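Local coordinates for endo-beta-1,4-glucanase (cellulase B) (PDB 4V2X), which probably hydrolyses beta-1,4 linkages in beta-glucans with a family 5 catalytic module, to which immunoglobulin-like and family 46 carbohydrate-binding modules are attached, at residues A[114-117]-A[121-124]; A[148-153]-A[170-175]; A[163-168]-A[212-217]; A[191-196]-A[270-275]; A[217-222]-A[253-258]. All blocks are in the same frame, centred on the assembly; numbering follows the deposited sequence. Where two conformers were deposited one is given.

Contact 1 of 5, residues A[114-117]-A[121-124]; sequences NRIG and DYPI
Tyr122 meets Gly117 across a short turn of the chain. Its ring carbon CD1 lies 3.4 Å from Gly117 O, which approaches the ring obliquely. The first torsion puts Tyr122 CG beside the backbone N (chi1 -64°), which lets CD1 face that oxygen. On the same ring atom, Ile116 CD1 makes a looser apolar contact.

Pro123 comes next and carries the polar part of the contact. Its carbonyl O accepts from Gly117 N at 2.8 Å, with 156° at the hydrogen. The donor is tilted 28° from the carbonyl plane. The same oxygen also takes a CA-H...O contact from Ile116 CA at 3.3 Å, so two donors of unequal strength grip it. The proline ring lies against the glycine backbone, with Pro123 CD 3.7 Å from Gly117 CA. A side chain on Gly117 would run into Pro123 CG, so this close approach depends on the glycine.

Ile124 ends the segment and is bridged to Ile116 through a single beta bridge, CA to CA 4.3 Å. Their side chains cross obliquely, with Ile116 CG2 3.9 Å from Ile124 CG1.

Both segments belong to the loop between strand 105-108 and helix 126-141 of the catalytic barrel. Helix 165-183 flanks them: Gln178 bonds to Tyr122 O and Ile124 N, and Leu175 touches both isoleucines. Ile124 also packs on Leu129 of helix 126-141.

Contact 2 of 5, residues A[148-153]-A[170-175]; sequences INLHHD and VKYRSL
In the beta-alpha-beta crossover from strand 145-149 through helix 165-183 to strand 190-193 of the barrel, Leu150 meets Tyr172 and Leu175. The side chain of Leu150 points toward the helix. One methyl does most of the touching. Leu150 CD1 is 3.7 Å from Tyr172 CD1, and equally close to CE1 of the same ring. It thus sits against one ring bond, approaching obliquely. Tyr172 swings its ring into this place by holding CG anti to the backbone N (chi1 -178°). The other methyl, Leu150 CD2, is 4.5 Å from Leu175 CB, a looser contact one helical turn further on. The touching atoms are therefore all carbon. The phenol oxygen of Tyr172 reaches past them and bonds to Leu218 O.

Asn149 and His151 lie on the far side of Leu150. Asn149 ND2 donates to His151 ND1 at 3.2 Å, and the donor lies in the imidazole plane. The same amide nitrogen also bonds to Glu193 OE1, so the group is held from two directions. His151 CD2 stands 3.3 Å above the ring plane of His152, over its centre. Asp153, on the helix side, is held by the backbone N of Trp112 and of Glu113, and by Trp157 NE1.

Around the contact, Trp112, Ile158, Trp176 and Leu179 pack on Leu150. Tyr172 also touches Val221 and Phe222 of helix 209-227, and Trp157 of helix 153-158 lies against both Tyr172 and Leu175.

Contact 3 of 5, residues A[163-168]-A[212-217]; sequences HNYNGV and HALLDD. With CA (calcium ion), chain B.
Tyr165 OH donates to Asp217 OD2 at 2.6 Å, a short bond between two buried side chains. The carboxylate oxygen lies at the edge of the phenol ring, near its plane. Seen from Asp217, the phenol comes from above the carboxylate plane, 45° out of it. Ring and carboxylate planes are 81° apart. Further down the same ring edge, Leu214 CD2 is 3.9 Å from Tyr165 CD2, and the two side chains slide past each other in opposite directions. Tyr165 reaches across to helix 209-227 because its CG is anti to the backbone N (chi1 -170°).

The next shell is the metal. Asp217 OD1 binds the calcium ion at 2.4 Å, and Asp216 OD1 binds it too. Waters 1 and 2 are further ligands, and water 1 donates to Ala213 O at 2.8 Å. Asp216 and Asp217 of the second subunit bind the same ion through their OD1 atoms, which puts the calcium between the two chains. Asp217 OD2 also forms a salt bridge with Lys261 of the second subunit. Behind Tyr165, Asn164 sits at the N-cap of its helix, with a weak capping bond from Gly167 N.

A phenylalanine in place of Tyr165 would probably deprive Asp217 OD2 of its phenol donor and leave it to the salt bridge with the second subunit.

The two oxygens of Asp217 thus have separate tasks, OD1 on calcium and OD2 on phenol and lysine. Several carboxylates crowd one ion, and the metal and the lysine are likely to offset their charge.

Contact 4 of 5, residues A[191-196]-A[270-275]; sequences MFESVN and TVHYYG
Asn196 and His272 cross at about a right angle, with the amide oxygen directed at the edge of the imidazole. Asn196 OD1 lies 3.1 Å from His272 CE1, near the ring plane, and the amide and ring planes are 34° apart. Arg107 NH2 bonds to the same amide oxygen.

Glu193 and Thr270 cross likewise. An extended chain, with CG anti to the backbone N (chi1 175°), carries Glu193 OE2 to within 3.8 Å of Thr270 CG2. Water 3 joins the polar ends. It donates to Glu193 OE2 at 2.6 Å and to Thr270 OG1 at 2.9 Å, and it meets His272 NE2 at 2.8 Å in the ring plane. Thr270 OG1 also bonds to Val316 O. The other imidazole nitrogen, ND1, bonds to Glu197 OE2. Both ring nitrogens therefore fix the rotation of His272.

With an alanine in place of His272, Glu197 is likely to lose its imidazole partner and water 3 one of its three contacts.

Arg107 also forms a salt bridge to Glu193 OE1. This buried polar network joins strands 190-193 and 267-273, consistent with the active-site end of a family 5 barrel, where an Asn-Glu pair follows the fourth strand.

Contact 5 of 5, residues A[217-222]-A[253-258]; sequences DLNTVF and NNLYQT. With CA (calcium ion), chain B.
Thr258 lays its methyl against the neighbouring helix, with CG2 4.0 Å from Asn219 CB. The same methyl is 4.2 Å from Thr220 OG1, a hydroxyl that bonds to Asp216 O, so it rests between two consecutive residues. Thr258 OG1 lies beside the backbone N (chi1 -62°), which leaves CG2 anti to that N and facing helix 209-227. Leu255 adds a looser contact, its CD1 4.3 Å from Asn219 ND2.

Water 4 bridges the polar groups. It accepts from Asn219 ND2 at 3.1 Å and donates to Thr258 OG1 at 2.8 Å. The hydroxyl of Thr258 also bonds to Asp216 OD2, the second oxygen of a calcium ligand. Thr258 thus belongs to the second shell of the metal site. The other end of the Asn219 amide, OD1, bonds to Ser194 OG.

The two helical segments run in nearly the same sense, 28° apart, and their axes approach to 10.9 Å. Two threonines, an asparagine, a leucine and a bridging water make up this part of the interface between helices 209-227 and 249-262 outside the barrel. Strand 238-241 lies beneath, with Leu240 touching Asn219 and Leu255, while Leu255 also packs on Phe308 of helix 291-309.

From the N terminus, contact 1 comes first and closes a loop after strand 105-108. Contact 2 follows in series, closing the path from strand 145-149 to helix 165-183, and touches contact 1. Contact 3 opens inside contact 2 and closes beyond it, so the two cross. It joins helices 165-183 and 209-227 at the calcium. Contact 4 opens before contact 3 closes, crosses it, and reaches inside the barrel past strand 238-241, from strand 190-193 to strand 267-273. Contact 5 is nested in that loop, pairing helices 209-227 and 249-262, and shares Asp217 with contact 3. Contacts 2, 3 and 5 involve outer helices, contact 4 the barrel interior and contact 1 a loop.

Contact 1 of 5, residues A[114-117]-A[121-124]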
# COMPACT_ATOMS: atom_id res chain seq x y z
N ASN A 114 -15.25 11.85 25.02
CA ASN A 114 -15.93 12.20 26.30
C ASN A 114 -15.20 13.26 27.12
O ASN A 114 -15.74 13.73 28.12
CB ASN A 114 -16.21 10.98 27.21
CG ASN A 114 -17.04 9.91 26.53
OD1 ASN A 114 -16.70 8.72 26.56
ND2 ASN A 114 -18.14 10.31 25.92
N ARG A 115 -13.99 13.64 26.72
CA ARG A 115 -13.26 14.72 27.37
C ARG A 115 -12.79 15.76 26.36
O ARG A 115 -11.79 16.44 26.57
CB ARG A 115 -12.06 14.15 28.15
CG ARG A 115 -12.44 13.15 29.22
CD ARG A 115 -12.20 11.72 28.78
NE ARG A 115 -12.63 10.79 29.83
CZ ARG A 115 -12.10 9.58 30.06
NH1 ARG A 115 -11.10 9.11 29.32
NH2 ARG A 115 -12.58 8.84 31.05
N ILE A 116 -13.54 15.89 25.26
CA ILE A 116 -13.22 16.83 24.19
C ILE A 116 -14.49 17.57 23.74
O ILE A 116 -15.60 17.07 23.90
CB ILE A 116 -12.58 16.12 22.97
CG1 ILE A 116 -13.48 14.98 22.46
CG2 ILE A 116 -11.20 15.59 23.34
CD1 ILE A 116 -12.92 14.22 21.27
N GLY A 117 -14.31 18.75 23.16
CA GLY A 117 -15.42 19.49 22.57
C GLY A 117 -15.81 18.94 21.21
O GLY A 117 -15.32 17.88 20.79
N ASP A 121 -12.84 22.11 16.05
CA ASP A 121 -11.57 22.21 16.77
C ASP A 121 -11.36 21.08 17.79
O ASP A 121 -10.23 20.81 18.16
CB ASP A 121 -11.44 23.57 17.47
CG ASP A 121 -11.41 24.74 16.49
OD1 ASP A 121 -10.88 24.58 15.37
OD2 ASP A 121 -11.90 25.83 16.85
N TYR A 122 -12.44 20.45 18.24
CA TYR A 122 -12.38 19.35 19.21
C TYR A 122 -11.47 19.67 20.41
O TYR A 122 -10.54 18.90 20.72
CB TYR A 122 -11.90 18.08 18.52
CG TYR A 122 -12.85 17.59 17.46
CD1 TYR A 122 -13.99 16.88 17.82
CD2 TYR A 122 -12.61 17.82 16.11
CE1 TYR A 122 -14.86 16.41 16.86
CE2 TYR A 122 -13.49 17.36 15.14
CZ TYR A 122 -14.61 16.65 15.53
OH TYR A 122 -15.48 16.17 14.58
N PRO A 123 -11.73 20.79 21.10
CA PRO A 123 -10.82 21.19 22.17
C PRO A 123 -10.80 20.19 23.33
O PRO A 123 -11.85 19.80 23.83
CB PRO A 123 -11.40 22.53 22.64
CG PRO A 123 -12.84 22.48 22.27
CD PRO A 123 -12.87 21.72 20.98
N ILE A 124 -9.60 19.79 23.73
CA ILE A 124 -9.46 18.85 24.83
C ILE A 124 -9.78 19.59 26.13
O ILE A 124 -9.30 20.70 26.34
CB ILE A 124 -8.04 18.25 24.88
CG1 ILE A 124 -7.79 17.41 23.63
CG2 ILE A 124 -7.87 17.40 26.14
CD1 ILE A 124 -6.34 17.03 23.42

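Contact 2 of 5, residues A[148-153]-A[170-175]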
# COMPACT_ATOMS: atom_id res chain seq x y z
N ILE A 148 2.17 7.89 25.83
CA ILE A 148 0.76 8.25 25.78
C ILE A 148 0.24 8.02 24.37
O ILE A 148 1.02 7.96 23.41
CB ILE A 148 0.50 9.72 26.19
CG1 ILE A 148 1.24 10.69 25.26
CG2 ILE A 148 0.89 9.95 27.65
CD1 ILE A 148 0.85 12.14 25.47
N ASN A 149 -1.07 7.91 24.25
CA ASN A 149 -1.68 7.59 22.96
C ASN A 149 -3.10 8.15 22.81
O ASN A 149 -3.55 8.93 23.65
CB ASN A 149 -1.70 6.07 22.78
CG ASN A 149 -2.69 5.37 23.71
OD1 ASN A 149 -3.52 6.00 24.36
ND2 ASN A 149 -2.60 4.03 23.76
N LEU A 150 -3.77 7.78 21.73
CA LEU A 150 -5.23 7.81 21.68
C LEU A 150 -5.62 6.35 21.82
O LEU A 150 -5.10 5.51 21.08
CB LEU A 150 -5.77 8.35 20.35
CG LEU A 150 -5.08 9.52 19.67
CD1 LEU A 150 -5.82 9.87 18.39
CD2 LEU A 150 -4.99 10.73 20.60
N HIS A 151 -6.50 6.04 22.77
CA HIS A 151 -6.74 4.64 23.10
C HIS A 151 -8.06 4.12 22.54
O HIS A 151 -8.11 3.74 21.38
CB HIS A 151 -6.60 4.42 24.61
CG HIS A 151 -6.35 3.00 24.98
ND1 HIS A 151 -5.11 2.41 24.84
CD2 HIS A 151 -7.16 2.05 25.49
CE1 HIS A 151 -5.17 1.16 25.27
NE2 HIS A 151 -6.41 0.91 25.65
N HIS A 152 -9.13 4.11 23.33
CA HIS A 152 -10.40 3.56 22.87
C HIS A 152 -11.12 4.45 21.86
O HIS A 152 -12.11 4.03 21.27
CB HIS A 152 -11.30 3.17 24.03
CG HIS A 152 -10.79 1.99 24.79
ND1 HIS A 152 -10.80 1.91 26.17
CD2 HIS A 152 -10.22 0.84 24.35
CE1 HIS A 152 -10.28 0.75 26.54
NE2 HIS A 152 -9.91 0.10 25.46
N ASP A 153 -10.58 5.65 21.62
CA ASP A 153 -10.91 6.40 20.42
C ASP A 153 -10.84 5.52 19.17
O ASP A 153 -11.59 5.73 18.22
CB ASP A 153 -9.94 7.57 20.27
CG ASP A 153 -10.01 8.49 21.46
OD1 ASP A 153 -10.95 9.32 21.50
OD2 ASP A 153 -9.15 8.35 22.36
N VAL A 170 -9.99 15.05 10.24
CA VAL A 170 -10.08 16.36 10.90
C VAL A 170 -9.98 16.23 12.43
O VAL A 170 -9.23 16.96 13.07
CB VAL A 170 -11.39 17.10 10.52
CG1 VAL A 170 -11.66 18.27 11.46
CG2 VAL A 170 -11.33 17.58 9.08
N LYS A 171 -10.74 15.30 13.00
CA LYS A 171 -10.75 15.07 14.44
C LYS A 171 -9.41 14.54 14.96
O LYS A 171 -8.87 15.02 15.96
CB LYS A 171 -11.87 14.10 14.78
CG LYS A 171 -12.16 13.96 16.26
CD LYS A 171 -13.43 13.17 16.48
CE LYS A 171 -13.68 12.86 17.94
NZ LYS A 171 -14.99 12.22 18.14
N TYR A 172 -8.87 13.54 14.26
CA TYR A 172 -7.57 12.94 14.59
C TYR A 172 -6.45 13.98 14.52
O TYR A 172 -5.65 14.09 15.44
CB TYR A 172 -7.32 11.79 13.62
CG TYR A 172 -6.05 10.99 13.80
CD1 TYR A 172 -5.98 9.96 14.74
CD2 TYR A 172 -4.96 11.20 12.98
CE1 TYR A 172 -4.83 9.19 14.87
CE2 TYR A 172 -3.81 10.43 13.10
CZ TYR A 172 -3.75 9.43 14.04
OH TYR A 172 -2.60 8.69 14.13
N ARG A 173 -6.42 14.74 13.42
CA ARG A 173 -5.44 15.81 13.26
C ARG A 173 -5.53 16.80 14.42
O ARG A 173 -4.51 17.17 15.00
CB ARG A 173 -5.65 16.52 11.92
CG ARG A 173 -4.89 17.83 11.75
CD ARG A 173 -5.03 18.35 10.33
NE ARG A 173 -4.07 17.72 9.43
CZ ARG A 173 -2.80 18.07 9.35
NH1 ARG A 173 -2.33 19.05 10.12
NH2 ARG A 173 -1.98 17.45 8.51
N SER A 174 -6.74 17.21 14.75
CA SER A 174 -6.92 18.19 15.83
C SER A 174 -6.36 17.69 17.16
O SER A 174 -5.68 18.43 17.87
CB SER A 174 -8.39 18.55 16.00
OG SER A 174 -8.53 19.43 17.11
N LEU A 175 -6.64 16.44 17.49
CA LEU A 175 -6.18 15.89 18.76
C LEU A 175 -4.66 15.82 18.81
O LEU A 175 -4.06 16.24 19.80
CB LEU A 175 -6.80 14.51 19.02
CG LEU A 175 -8.31 14.49 19.31
CD1 LEU A 175 -8.77 13.08 19.60
CD2 LEU A 175 -8.68 15.39 20.48

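Contact 3 of 5, residues A[163-168]-A[212-217]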
# COMPACT_ATOMS: atom_id res chain seq x y z
N HIS A 163 -15.64 5.07 5.76
CA HIS A 163 -16.78 5.76 5.13
C HIS A 163 -16.92 7.22 5.57
O HIS A 163 -17.93 7.87 5.29
CB HIS A 163 -18.06 4.98 5.41
CG HIS A 163 -18.04 3.59 4.85
ND1 HIS A 163 -18.17 3.33 3.51
CD2 HIS A 163 -17.88 2.39 5.46
CE1 HIS A 163 -18.10 2.02 3.31
NE2 HIS A 163 -17.93 1.43 4.48
N ASN A 164 -15.89 7.73 6.24
CA ASN A 164 -15.87 9.11 6.70
C ASN A 164 -14.42 9.58 6.80
O ASN A 164 -13.92 9.88 7.88
CB ASN A 164 -16.56 9.22 8.06
CG ASN A 164 -16.76 10.67 8.50
OD1 ASN A 164 -16.54 11.60 7.73
ND2 ASN A 164 -17.16 10.85 9.75
N TYR A 165 -13.76 9.65 5.64
CA TYR A 165 -12.32 9.88 5.58
C TYR A 165 -11.94 11.22 6.19
O TYR A 165 -11.16 11.28 7.15
CB TYR A 165 -11.80 9.78 4.13
CG TYR A 165 -10.30 9.78 4.07
CD1 TYR A 165 -9.59 10.97 4.12
CD2 TYR A 165 -9.58 8.59 3.99
CE1 TYR A 165 -8.21 10.98 4.10
CE2 TYR A 165 -8.20 8.59 3.96
CZ TYR A 165 -7.53 9.79 4.01
OH TYR A 165 -6.16 9.82 4.00
N ASN A 166 -12.50 12.30 5.64
CA ASN A 166 -12.13 13.64 6.09
C ASN A 166 -12.66 13.95 7.50
O ASN A 166 -11.99 14.64 8.27
CB ASN A 166 -12.57 14.71 5.08
CG ASN A 166 -11.72 14.71 3.80
OD1 ASN A 166 -12.24 14.84 2.70
ND2 ASN A 166 -10.40 14.59 3.96
N GLY A 167 -13.83 13.42 7.85
CA GLY A 167 -14.38 13.63 9.20
C GLY A 167 -13.48 13.06 10.29
O GLY A 167 -13.21 13.73 11.29
N VAL A 168 -13.03 11.83 10.10
CA VAL A 168 -12.11 11.22 11.06
C VAL A 168 -10.77 11.94 11.03
O VAL A 168 -10.21 12.25 12.08
CB VAL A 168 -11.92 9.71 10.79
CG1 VAL A 168 -10.72 9.16 11.56
CG2 VAL A 168 -13.18 8.96 11.16
N HIS A 212 -5.69 -1.25 5.25
CA HIS A 212 -4.25 -1.04 5.40
C HIS A 212 -3.87 0.37 4.98
O HIS A 212 -3.07 1.03 5.64
CB HIS A 212 -3.46 -2.05 4.57
CG HIS A 212 -3.82 -3.47 4.86
ND1 HIS A 212 -3.63 -4.04 6.10
CD2 HIS A 212 -4.39 -4.42 4.09
CE1 HIS A 212 -4.05 -5.29 6.07
NE2 HIS A 212 -4.53 -5.54 4.87
N ALA A 213 -4.48 0.84 3.89
CA ALA A 213 -4.20 2.18 3.40
C ALA A 213 -4.63 3.26 4.38
O ALA A 213 -3.95 4.28 4.52
CB ALA A 213 -4.87 2.39 2.05
N LEU A 214 -5.76 3.03 5.05
CA LEU A 214 -6.25 3.97 6.05
C LEU A 214 -5.28 4.07 7.23
O LEU A 214 -4.98 5.16 7.70
CB LEU A 214 -7.64 3.56 6.54
CG LEU A 214 -8.74 3.48 5.47
CD1 LEU A 214 -10.01 2.88 6.06
CD2 LEU A 214 -9.03 4.84 4.86
N LEU A 215 -4.79 2.93 7.71
CA LEU A 215 -3.86 2.94 8.84
C LEU A 215 -2.54 3.62 8.46
O LEU A 215 -1.98 4.39 9.24
CB LEU A 215 -3.61 1.53 9.38
CG LEU A 215 -2.60 1.43 10.54
CD1 LEU A 215 -2.94 2.35 11.70
CD2 LEU A 215 -2.50 -0.00 11.01
N ASP A 216 -2.05 3.37 7.25
CA ASP A 216 -0.86 4.07 6.80
C ASP A 216 -1.07 5.59 6.87
O ASP A 216 -0.20 6.32 7.32
CB ASP A 216 -0.46 3.68 5.38
CG ASP A 216 0.62 4.59 4.82
OD1 ASP A 216 0.25 5.65 4.25
OD2 ASP A 216 1.82 4.28 4.98
N ASP A 217 -2.23 6.05 6.42
CA ASP A 217 -2.54 7.48 6.45
C ASP A 217 -2.58 8.04 7.87
O ASP A 217 -2.07 9.13 8.12
CB ASP A 217 -3.86 7.76 5.73
CG ASP A 217 -3.76 7.59 4.23
OD1 ASP A 217 -2.65 7.35 3.70
OD2 ASP A 217 -4.81 7.70 3.56
CA CA B . -0.78 6.71 2.42
O HOH W 1 -2.16 4.73 2.37
O HOH W 2 0.98 5.48 1.32

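Contact 4 of 5, residues A[191-196]-A[270-275]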
# COMPACT_ATOMS: atom_id res chain seq x y z
N MET A 191 7.20 9.58 24.96
CA MET A 191 6.99 9.20 23.56
C MET A 191 5.50 9.16 23.24
O MET A 191 4.67 8.98 24.13
CB MET A 191 7.64 7.84 23.26
CG MET A 191 6.94 6.64 23.87
SD MET A 191 8.03 5.23 24.10
CE MET A 191 8.84 5.72 25.63
N PHE A 192 5.17 9.34 21.96
CA PHE A 192 3.78 9.33 21.49
C PHE A 192 3.49 8.08 20.66
O PHE A 192 4.29 7.72 19.80
CB PHE A 192 3.49 10.53 20.58
CG PHE A 192 3.74 11.88 21.20
CD1 PHE A 192 3.73 12.08 22.57
CD2 PHE A 192 3.94 12.99 20.38
CE1 PHE A 192 3.94 13.34 23.11
CE2 PHE A 192 4.16 14.25 20.90
CZ PHE A 192 4.16 14.43 22.27
N GLU A 193 2.32 7.49 20.90
CA GLU A 193 1.82 6.34 20.13
C GLU A 193 0.54 6.76 19.41
O GLU A 193 -0.40 7.24 20.03
CB GLU A 193 1.53 5.18 21.09
CG GLU A 193 0.89 3.94 20.49
CD GLU A 193 0.41 2.97 21.55
OE1 GLU A 193 0.23 3.37 22.72
OE2 GLU A 193 0.21 1.79 21.22
N SER A 194 0.51 6.56 18.09
CA SER A 194 -0.51 7.16 17.23
C SER A 194 -1.95 6.78 17.58
O SER A 194 -2.82 7.65 17.66
CB SER A 194 -0.24 6.78 15.77
OG SER A 194 -0.24 5.37 15.61
N VAL A 195 -2.20 5.49 17.76
CA VAL A 195 -3.55 4.98 18.04
C VAL A 195 -3.45 3.55 18.56
O VAL A 195 -2.65 2.76 18.07
CB VAL A 195 -4.45 5.03 16.78
CG1 VAL A 195 -3.83 4.30 15.60
CG2 VAL A 195 -5.84 4.44 17.08
N ASN A 196 -4.26 3.23 19.56
CA ASN A 196 -4.30 1.87 20.10
C ASN A 196 -5.07 0.89 19.21
O ASN A 196 -6.19 1.18 18.81
CB ASN A 196 -4.96 1.87 21.47
CG ASN A 196 -4.87 0.53 22.15
OD1 ASN A 196 -3.78 0.04 22.40
ND2 ASN A 196 -6.01 -0.07 22.47
N THR A 270 5.09 -1.19 17.30
CA THR A 270 4.40 -1.81 18.43
C THR A 270 3.38 -2.86 18.00
O THR A 270 2.70 -2.73 16.98
CB THR A 270 3.79 -0.75 19.39
OG1 THR A 270 3.48 -1.38 20.64
CG2 THR A 270 2.53 -0.11 18.82
N VAL A 271 3.34 -3.93 18.80
CA VAL A 271 2.35 -4.99 18.69
C VAL A 271 1.90 -5.32 20.11
O VAL A 271 2.55 -4.91 21.07
CB VAL A 271 2.91 -6.25 17.99
CG1 VAL A 271 3.31 -5.93 16.55
CG2 VAL A 271 4.09 -6.85 18.76
N HIS A 272 0.79 -6.04 20.23
CA HIS A 272 0.29 -6.52 21.51
C HIS A 272 0.19 -8.04 21.46
O HIS A 272 0.17 -8.63 20.37
CB HIS A 272 -1.08 -5.96 21.81
CG HIS A 272 -1.11 -4.48 22.00
ND1 HIS A 272 -2.28 -3.77 22.15
CD2 HIS A 272 -0.10 -3.57 22.06
CE1 HIS A 272 -2.00 -2.49 22.30
NE2 HIS A 272 -0.69 -2.34 22.25
N TYR A 273 0.12 -8.69 22.62
CA TYR A 273 0.06 -10.15 22.64
C TYR A 273 -0.61 -10.67 23.90
O TYR A 273 -0.21 -10.33 25.01
CB TYR A 273 1.46 -10.77 22.50
CG TYR A 273 1.39 -12.25 22.22
CD1 TYR A 273 0.98 -12.72 20.98
CD2 TYR A 273 1.68 -13.18 23.21
CE1 TYR A 273 0.88 -14.08 20.72
CE2 TYR A 273 1.60 -14.53 22.96
CZ TYR A 273 1.20 -14.98 21.71
OH TYR A 273 1.09 -16.33 21.47
N TYR A 274 -1.64 -11.49 23.70
CA TYR A 274 -2.45 -12.00 24.81
C TYR A 274 -2.55 -13.54 24.84
O TYR A 274 -3.38 -14.10 25.56
CB TYR A 274 -3.82 -11.34 24.79
CG TYR A 274 -3.76 -9.93 25.32
CD1 TYR A 274 -3.85 -9.68 26.69
CD2 TYR A 274 -3.61 -8.84 24.47
CE1 TYR A 274 -3.78 -8.39 27.19
CE2 TYR A 274 -3.55 -7.54 24.97
CZ TYR A 274 -3.64 -7.33 26.33
OH TYR A 274 -3.60 -6.06 26.86
N GLY A 275 -1.66 -14.20 24.12
CA GLY A 275 -1.53 -15.66 24.17
C GLY A 275 -2.33 -16.37 23.10
O GLY A 275 -3.29 -15.82 22.55
O HOH W 3 1.27 -0.39 22.16

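Contact 5 of 5, residues A[217-222]-A[253-258]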
# COMPACT_ATOMS: atom_id res chain seq x y z
N ASP A 217 -2.23 6.05 6.42
CA ASP A 217 -2.54 7.48 6.45
C ASP A 217 -2.58 8.04 7.87
O ASP A 217 -2.07 9.13 8.12
CB ASP A 217 -3.86 7.76 5.73
CG ASP A 217 -3.76 7.59 4.23
OD1 ASP A 217 -2.65 7.35 3.70
OD2 ASP A 217 -4.81 7.70 3.56
N LEU A 218 -3.18 7.31 8.81
CA LEU A 218 -3.24 7.77 10.20
C LEU A 218 -1.85 7.86 10.81
O LEU A 218 -1.51 8.82 11.47
CB LEU A 218 -4.09 6.83 11.07
CG LEU A 218 -5.59 6.83 10.83
CD1 LEU A 218 -6.21 5.73 11.67
CD2 LEU A 218 -6.23 8.17 11.18
N ASN A 219 -1.05 6.83 10.58
CA ASN A 219 0.32 6.83 11.07
C ASN A 219 1.14 7.96 10.47
O ASN A 219 1.99 8.55 11.13
CB ASN A 219 0.99 5.47 10.81
CG ASN A 219 0.57 4.40 11.80
OD1 ASN A 219 0.19 4.69 12.93
ND2 ASN A 219 0.65 3.13 11.38
N THR A 220 0.88 8.24 9.20
CA THR A 220 1.67 9.21 8.44
C THR A 220 1.33 10.65 8.83
O THR A 220 2.22 11.48 9.01
CB THR A 220 1.45 8.99 6.94
OG1 THR A 220 1.92 7.69 6.60
CG2 THR A 220 2.20 10.03 6.09
N VAL A 221 0.04 10.94 8.94
CA VAL A 221 -0.38 12.28 9.35
C VAL A 221 0.06 12.58 10.79
O VAL A 221 0.43 13.70 11.11
CB VAL A 221 -1.89 12.50 9.15
CG1 VAL A 221 -2.72 11.61 10.06
CG2 VAL A 221 -2.23 13.98 9.35
N PHE A 222 0.02 11.57 11.65
CA PHE A 222 0.52 11.69 13.01
C PHE A 222 2.00 12.07 13.00
O PHE A 222 2.41 13.03 13.65
CB PHE A 222 0.24 10.36 13.74
CG PHE A 222 1.09 10.09 14.94
CD1 PHE A 222 0.79 10.67 16.16
CD2 PHE A 222 2.15 9.19 14.87
CE1 PHE A 222 1.55 10.39 17.29
CE2 PHE A 222 2.91 8.91 15.99
CZ PHE A 222 2.61 9.51 17.20
N ASN A 253 4.52 -6.51 7.57
CA ASN A 253 5.03 -5.93 6.33
C ASN A 253 4.46 -4.55 6.07
O ASN A 253 5.20 -3.64 5.69
CB ASN A 253 4.73 -6.84 5.13
CG ASN A 253 5.59 -8.09 5.12
OD1 ASN A 253 6.58 -8.19 5.83
ND2 ASN A 253 5.21 -9.06 4.29
N ASN A 254 3.16 -4.38 6.27
CA ASN A 254 2.54 -3.08 6.05
C ASN A 254 3.07 -2.00 6.98
O ASN A 254 3.26 -0.87 6.56
CB ASN A 254 1.02 -3.18 6.13
CG ASN A 254 0.43 -4.00 4.99
OD1 ASN A 254 1.06 -4.19 3.96
ND2 ASN A 254 -0.78 -4.48 5.18
N LEU A 255 3.31 -2.34 8.25
CA LEU A 255 3.89 -1.38 9.18
C LEU A 255 5.33 -1.05 8.78
O LEU A 255 5.77 0.09 8.88
CB LEU A 255 3.85 -1.89 10.62
CG LEU A 255 4.57 -1.00 11.65
CD1 LEU A 255 3.97 0.40 11.69
CD2 LEU A 255 4.52 -1.64 13.03
N TYR A 256 6.07 -2.07 8.36
CA TYR A 256 7.44 -1.85 7.90
C TYR A 256 7.45 -0.87 6.72
O TYR A 256 8.26 0.06 6.70
CB TYR A 256 8.10 -3.16 7.49
CG TYR A 256 9.52 -2.93 7.02
CD1 TYR A 256 10.57 -2.91 7.93
CD2 TYR A 256 9.80 -2.67 5.68
CE1 TYR A 256 11.86 -2.67 7.51
CE2 TYR A 256 11.09 -2.43 5.26
CZ TYR A 256 12.12 -2.43 6.18
OH TYR A 256 13.42 -2.20 5.77
N GLN A 257 6.56 -1.09 5.76
CA GLN A 257 6.44 -0.20 4.61
C GLN A 257 6.22 1.25 5.05
O GLN A 257 6.85 2.17 4.51
CB GLN A 257 5.28 -0.63 3.71
CG GLN A 257 5.54 -1.90 2.92
CD GLN A 257 4.28 -2.41 2.25
OE1 GLN A 257 3.37 -1.63 1.92
NE2 GLN A 257 4.20 -3.73 2.03
N THR A 258 5.34 1.45 6.02
CA THR A 258 5.06 2.80 6.51
C THR A 258 6.28 3.41 7.21
O THR A 258 6.63 4.58 6.97
CB THR A 258 3.85 2.78 7.47
OG1 THR A 258 2.69 2.34 6.75
CG2 THR A 258 3.59 4.16 8.06
CA CA B . -0.78 6.71 2.42
O HOH W 4 0.75 1.63 8.66
O HOH W 1 -2.16 4.73 2.37
O HOH W 2 0.98 5.48 1.32